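Local structure of telomere length regulator taz1 (Schizosaccharomyces pombe, 4ZMI) at residues 75-80 with 169-174; 123-128 with 143-148. The protein regulates telomere length and function, binds double-stranded telomeric DNA, and may restrain telomerase. One frame throughout, in Å; residues are numbered along the deposited sequence.

In the fold
Both contacts are buried in the helical domain of Taz1, with centres about 13 Å apart, and helix 118-130, one half of interaction 2, touches both segments of interaction 1. Interaction 1 sets the start of helix 78-83 against the loop between helices 163-168 and 176-182, while interaction 2 pairs helix 118-130 with helix 137-154. The loop of interaction 1 brings a hydrogen bond between two hydroxyls, a proline on an aromatic face and carbonyls on magnesium, whereas the helix pair of interaction 2 meets through apolar side chains. Asp126 ties the two together, with OD1 2.8 Å from Ser79 OG and OD2 2.9 Å from Phe78 N, both probable hydrogen bonds; Leu171 CD2 packs on Leu125 CB.

Interaction 1. Residues 75-80 with 169-174. With MG (magnesium ion), chain B.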
# COMPACT_ATOMS: atom_id res chain seq x y z
N THR A 75 1.77 -6.22 3.94
CA THR A 75 2.40 -4.97 4.33
C THR A 75 1.97 -4.63 5.75
O THR A 75 1.30 -5.42 6.42
CB THR A 75 1.97 -3.84 3.37
OG1 THR A 75 2.64 -2.63 3.72
CG2 THR A 75 0.50 -3.62 3.51
N ILE A 76 2.36 -3.45 6.20
CA ILE A 76 2.15 -3.03 7.57
C ILE A 76 0.93 -2.14 7.68
O ILE A 76 0.73 -1.26 6.85
CB ILE A 76 3.33 -2.18 8.04
CG1 ILE A 76 4.62 -2.99 7.99
CG2 ILE A 76 3.04 -1.63 9.43
CD1 ILE A 76 4.61 -4.20 8.88
N PHE A 77 0.13 -2.34 8.72
CA PHE A 77 -1.07 -1.56 8.90
C PHE A 77 -1.05 -0.68 10.11
O PHE A 77 -1.26 -1.15 11.24
CB PHE A 77 -2.29 -2.47 8.89
CG PHE A 77 -2.54 -3.06 7.56
CD1 PHE A 77 -1.90 -4.23 7.18
CD2 PHE A 77 -3.34 -2.40 6.64
CE1 PHE A 77 -2.11 -4.77 5.93
CE2 PHE A 77 -3.57 -2.92 5.38
CZ PHE A 77 -2.94 -4.11 5.01
N PHE A 78 -0.82 0.61 9.87
CA PHE A 78 -0.72 1.57 10.95
C PHE A 78 -2.05 1.77 11.66
O PHE A 78 -2.08 2.00 12.87
CB PHE A 78 -0.10 2.88 10.46
CG PHE A 78 1.35 2.75 10.10
CD1 PHE A 78 1.74 2.61 8.79
CD2 PHE A 78 2.32 2.73 11.09
CE1 PHE A 78 3.08 2.46 8.46
CE2 PHE A 78 3.65 2.59 10.77
CZ PHE A 78 4.03 2.46 9.46
N SER A 79 -3.15 1.63 10.93
CA SER A 79 -4.44 1.69 11.60
C SER A 79 -4.59 0.53 12.58
O SER A 79 -5.17 0.69 13.63
CB SER A 79 -5.59 1.67 10.59
OG SER A 79 -5.61 0.46 9.85
N TYR A 80 -4.08 -0.63 12.21
CA TYR A 80 -4.21 -1.80 13.06
C TYR A 80 -3.33 -1.65 14.31
O TYR A 80 -3.80 -1.83 15.42
CB TYR A 80 -3.79 -3.03 12.26
CG TYR A 80 -3.95 -4.35 12.96
CD1 TYR A 80 -5.03 -5.17 12.69
CD2 TYR A 80 -3.00 -4.80 13.85
CE1 TYR A 80 -5.18 -6.39 13.30
CE2 TYR A 80 -3.14 -6.03 14.49
CZ TYR A 80 -4.23 -6.82 14.20
OH TYR A 80 -4.36 -8.03 14.80
N SER A 169 -10.76 -7.18 0.88
CA SER A 169 -9.84 -8.22 0.48
C SER A 169 -8.39 -7.79 0.74
O SER A 169 -7.52 -8.62 0.78
CB SER A 169 -10.01 -8.52 -1.00
OG SER A 169 -9.50 -7.41 -1.75
N CYS A 170 -8.12 -6.51 0.93
CA CYS A 170 -6.77 -6.02 1.19
C CYS A 170 -6.61 -5.42 2.59
O CYS A 170 -5.64 -4.71 2.82
CB CYS A 170 -6.39 -4.93 0.17
SG CYS A 170 -6.31 -5.44 -1.57
N LEU A 171 -7.57 -5.65 3.48
CA LEU A 171 -7.50 -5.11 4.84
C LEU A 171 -7.63 -6.22 5.87
O LEU A 171 -8.35 -7.21 5.65
CB LEU A 171 -8.58 -4.06 5.09
CG LEU A 171 -8.50 -2.78 4.24
CD1 LEU A 171 -9.73 -1.98 4.50
CD2 LEU A 171 -7.28 -1.97 4.63
N PRO A 172 -6.93 -6.08 7.02
CA PRO A 172 -7.00 -7.09 8.08
C PRO A 172 -8.24 -6.81 8.92
O PRO A 172 -8.24 -6.92 10.14
CB PRO A 172 -5.71 -6.86 8.87
CG PRO A 172 -5.48 -5.37 8.73
CD PRO A 172 -5.97 -5.00 7.35
N TYR A 173 -9.30 -6.41 8.23
CA TYR A 173 -10.59 -6.21 8.85
C TYR A 173 -11.62 -7.03 8.08
O TYR A 173 -11.42 -7.36 6.90
CB TYR A 173 -10.93 -4.73 8.86
CG TYR A 173 -9.81 -3.91 9.44
CD1 TYR A 173 -9.08 -3.01 8.65
CD2 TYR A 173 -9.46 -4.04 10.79
CE1 TYR A 173 -8.03 -2.26 9.20
CE2 TYR A 173 -8.42 -3.30 11.34
CZ TYR A 173 -7.71 -2.42 10.55
OH TYR A 173 -6.68 -1.70 11.13
N THR A 174 -12.71 -7.34 8.78
CA THR A 174 -13.67 -8.34 8.36
C THR A 174 -14.95 -7.76 7.78
O THR A 174 -15.70 -8.46 7.10
CB THR A 174 -14.05 -9.26 9.54
OG1 THR A 174 -14.55 -8.47 10.62
CG2 THR A 174 -12.83 -10.00 10.02
MG MG B . -10.22 -8.71 5.25
O HOH W 1 -12.39 -9.35 4.41
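Phe77 receives Pro172 over one face of its ring. Phe77 is the N-cap residue of helix 78-83, so the contact packs this helix start against the irregular loop between helices 163-168 and 176-182. Starting from CB, Phe77 turns CG anti to the carbonyl carbon (chi1 -69°), which carries the ring to the 169-174 loop. Its CG lies 3.9 Å from Pro172 CG. CD1, CD2 and CE1 also lie under Pro172 CD, with Pro172 CG near CD1 too. Over the middle of the ring, Pro172 CD stands 3.7 Å from the Phe77 centroid and 10° off the normal, the geometry of a CH-pi contact. Phe77 CE2 packs 3.9 Å from Leu171 CD2, and the far atom, Phe77 CZ, comes 3.5 Å from Cys170 O, itself hydrogen-bonded to Ser122 OG. Pro172 CG also touches Tyr80 CD1 at 4.0 Å; the hydroxyl of Tyr80 is held elsewhere, by Trp3 N.

Beside this apolar patch Tyr173 OH donates to Ser79 OG over 2.7 Å, with the serine oxygen near the plane of the tyrosine ring. Loop carbonyls bind magnesium, through Leu171 O at 2.4 Å and Tyr173 O at 2.5 Å, with Leu168 part of the site. Tyr173 directs its hydrogen at Ser79 OG, so the serine can offer its own to Asp126 OD1: a buried hydrogen-bond chain whose carboxylate would probably polarise both hydroxyls.

Interaction 2. Residues 123-128 with 143-148; sequences IVLDAL and VLFEEL
A branch trans to the backbone N in each of Val124 and Phe145, CG1 in the valine (chi1 177°) and CG in the phenylalanine (chi1 -175°), brings together two side chains that both point toward the opposite helix. They sit in an alpha-alpha hairpin, helices 118-130 and 137-154 being consecutive in the chain, antiparallel and joined by a short connection, within the all-helical domain of Taz1. The evidence for the pairing is an angle of 147° between the N-to-C directions of the two short segments and a closest axis approach of 9.9 Å. The backbones come nearest at these same residues, where the CA atoms of Val124 and Phe145 are 6.4 Å apart.

Val124 divides its two methyls between different partners. CG1 rests 3.7 Å from Phe145 CB and lies at the edge of the Phe145 ring, near its plane, so the valine meets the rim of the aromatic group. CG2 reaches Leu144 CD2 at 3.7 Å and Leu148 CD1 at 3.8 Å, touching side chains one helical turn apart. An alanine here would lack both methyls, which is likely to open a gap between the helices and leave the Phe145 edge and the two leucine tips without their shared partner.

Two further helices pack against the pair. Leu144 and Leu148 also touch Phe224 and Phe217, respectively, of helix 214-229, whereas Leu125 and Phe145 both touch Leu196 of helix 192-203. Within this buried interface, Leu125 crosses Phe145 at a slant: Leu125 CG lies 3.9 Å from Phe145 CE1, and the methyl Leu125 CD2 comes closer still to that same ring carbon, Phe145 CE1, at 3.6 Å.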
# COMPACT_ATOMS: atom_id res chain seq x y z
N ILE A 123 -2.00 -0.03 1.33
CA ILE A 123 -1.34 1.14 1.91
C ILE A 123 -2.21 2.38 1.81
O ILE A 123 -2.36 3.10 2.79
CB ILE A 123 0.04 1.38 1.28
CG1 ILE A 123 0.92 0.16 1.53
CG2 ILE A 123 0.71 2.62 1.88
CD1 ILE A 123 2.13 0.11 0.64
N VAL A 124 -2.79 2.63 0.63
CA VAL A 124 -3.71 3.76 0.46
C VAL A 124 -4.91 3.70 1.43
O VAL A 124 -5.24 4.70 2.06
CB VAL A 124 -4.22 3.87 -1.00
CG1 VAL A 124 -5.23 5.01 -1.15
CG2 VAL A 124 -3.06 4.06 -1.96
N LEU A 125 -5.57 2.55 1.54
CA LEU A 125 -6.72 2.40 2.44
C LEU A 125 -6.27 2.59 3.89
O LEU A 125 -6.98 3.20 4.68
CB LEU A 125 -7.42 1.05 2.29
CG LEU A 125 -8.28 0.88 1.03
CD1 LEU A 125 -8.52 -0.59 0.79
CD2 LEU A 125 -9.63 1.60 1.12
N ASP A 126 -5.09 2.07 4.22
CA ASP A 126 -4.58 2.20 5.59
C ASP A 126 -4.39 3.67 5.91
O ASP A 126 -4.82 4.14 6.95
CB ASP A 126 -3.28 1.45 5.76
CG ASP A 126 -2.78 1.49 7.20
OD1 ASP A 126 -3.56 1.18 8.12
OD2 ASP A 126 -1.59 1.85 7.39
N ALA A 127 -3.77 4.40 4.99
CA ALA A 127 -3.62 5.85 5.14
C ALA A 127 -4.97 6.51 5.30
O ALA A 127 -5.17 7.34 6.19
CB ALA A 127 -2.89 6.45 3.93
N LEU A 128 -5.93 6.13 4.47
CA LEU A 128 -7.26 6.71 4.57
C LEU A 128 -7.93 6.41 5.90
O LEU A 128 -8.76 7.19 6.37
CB LEU A 128 -8.14 6.23 3.42
CG LEU A 128 -7.83 6.76 2.02
CD1 LEU A 128 -8.83 6.20 1.01
CD2 LEU A 128 -7.85 8.28 2.00
N VAL A 143 -6.78 10.43 -4.44
CA VAL A 143 -6.51 10.49 -5.88
C VAL A 143 -5.82 9.20 -6.32
O VAL A 143 -6.22 8.56 -7.30
CB VAL A 143 -5.72 11.76 -6.26
CG1 VAL A 143 -5.34 11.73 -7.72
CG2 VAL A 143 -6.56 12.99 -5.95
N LEU A 144 -4.81 8.80 -5.57
CA LEU A 144 -4.13 7.55 -5.85
C LEU A 144 -5.12 6.38 -5.76
O LEU A 144 -5.03 5.42 -6.52
CB LEU A 144 -2.98 7.38 -4.88
CG LEU A 144 -1.99 6.29 -5.27
CD1 LEU A 144 -1.32 6.63 -6.58
CD2 LEU A 144 -0.95 6.07 -4.17
N PHE A 145 -6.10 6.48 -4.88
CA PHE A 145 -7.10 5.42 -4.75
C PHE A 145 -7.94 5.30 -6.02
O PHE A 145 -8.20 4.20 -6.50
CB PHE A 145 -8.00 5.60 -3.52
CG PHE A 145 -8.95 4.45 -3.31
CD1 PHE A 145 -8.56 3.33 -2.57
CD2 PHE A 145 -10.21 4.46 -3.87
CE1 PHE A 145 -9.43 2.27 -2.39
CE2 PHE A 145 -11.08 3.40 -3.70
CZ PHE A 145 -10.69 2.31 -2.96
N GLU A 146 -8.35 6.44 -6.58
CA GLU A 146 -9.13 6.39 -7.83
C GLU A 146 -8.33 5.82 -8.98
O GLU A 146 -8.88 5.09 -9.80
CB GLU A 146 -9.68 7.76 -8.21
CG GLU A 146 -10.89 7.69 -9.13
CD GLU A 146 -10.54 7.89 -10.59
OE1 GLU A 146 -9.35 8.16 -10.90
OE2 GLU A 146 -11.46 7.78 -11.43
N GLU A 147 -7.04 6.11 -9.03
CA GLU A 147 -6.17 5.51 -10.04
C GLU A 147 -6.07 3.98 -9.93
O GLU A 147 -6.16 3.27 -10.94
CB GLU A 147 -4.77 6.12 -9.99
CG GLU A 147 -3.88 5.62 -11.11
CD GLU A 147 -4.30 6.15 -12.49
OE1 GLU A 147 -4.90 7.25 -12.54
OE2 GLU A 147 -4.02 5.49 -13.51
N LEU A 148 -5.87 3.47 -8.70
CA LEU A 148 -5.83 2.03 -8.49
C LEU A 148 -7.15 1.44 -8.95
O LEU A 148 -7.19 0.36 -9.51
CB LEU A 148 -5.59 1.69 -7.02
CG LEU A 148 -4.27 2.24 -6.48
CD1 LEU A 148 -4.17 2.02 -4.97
CD2 LEU A 148 -3.14 1.53 -7.22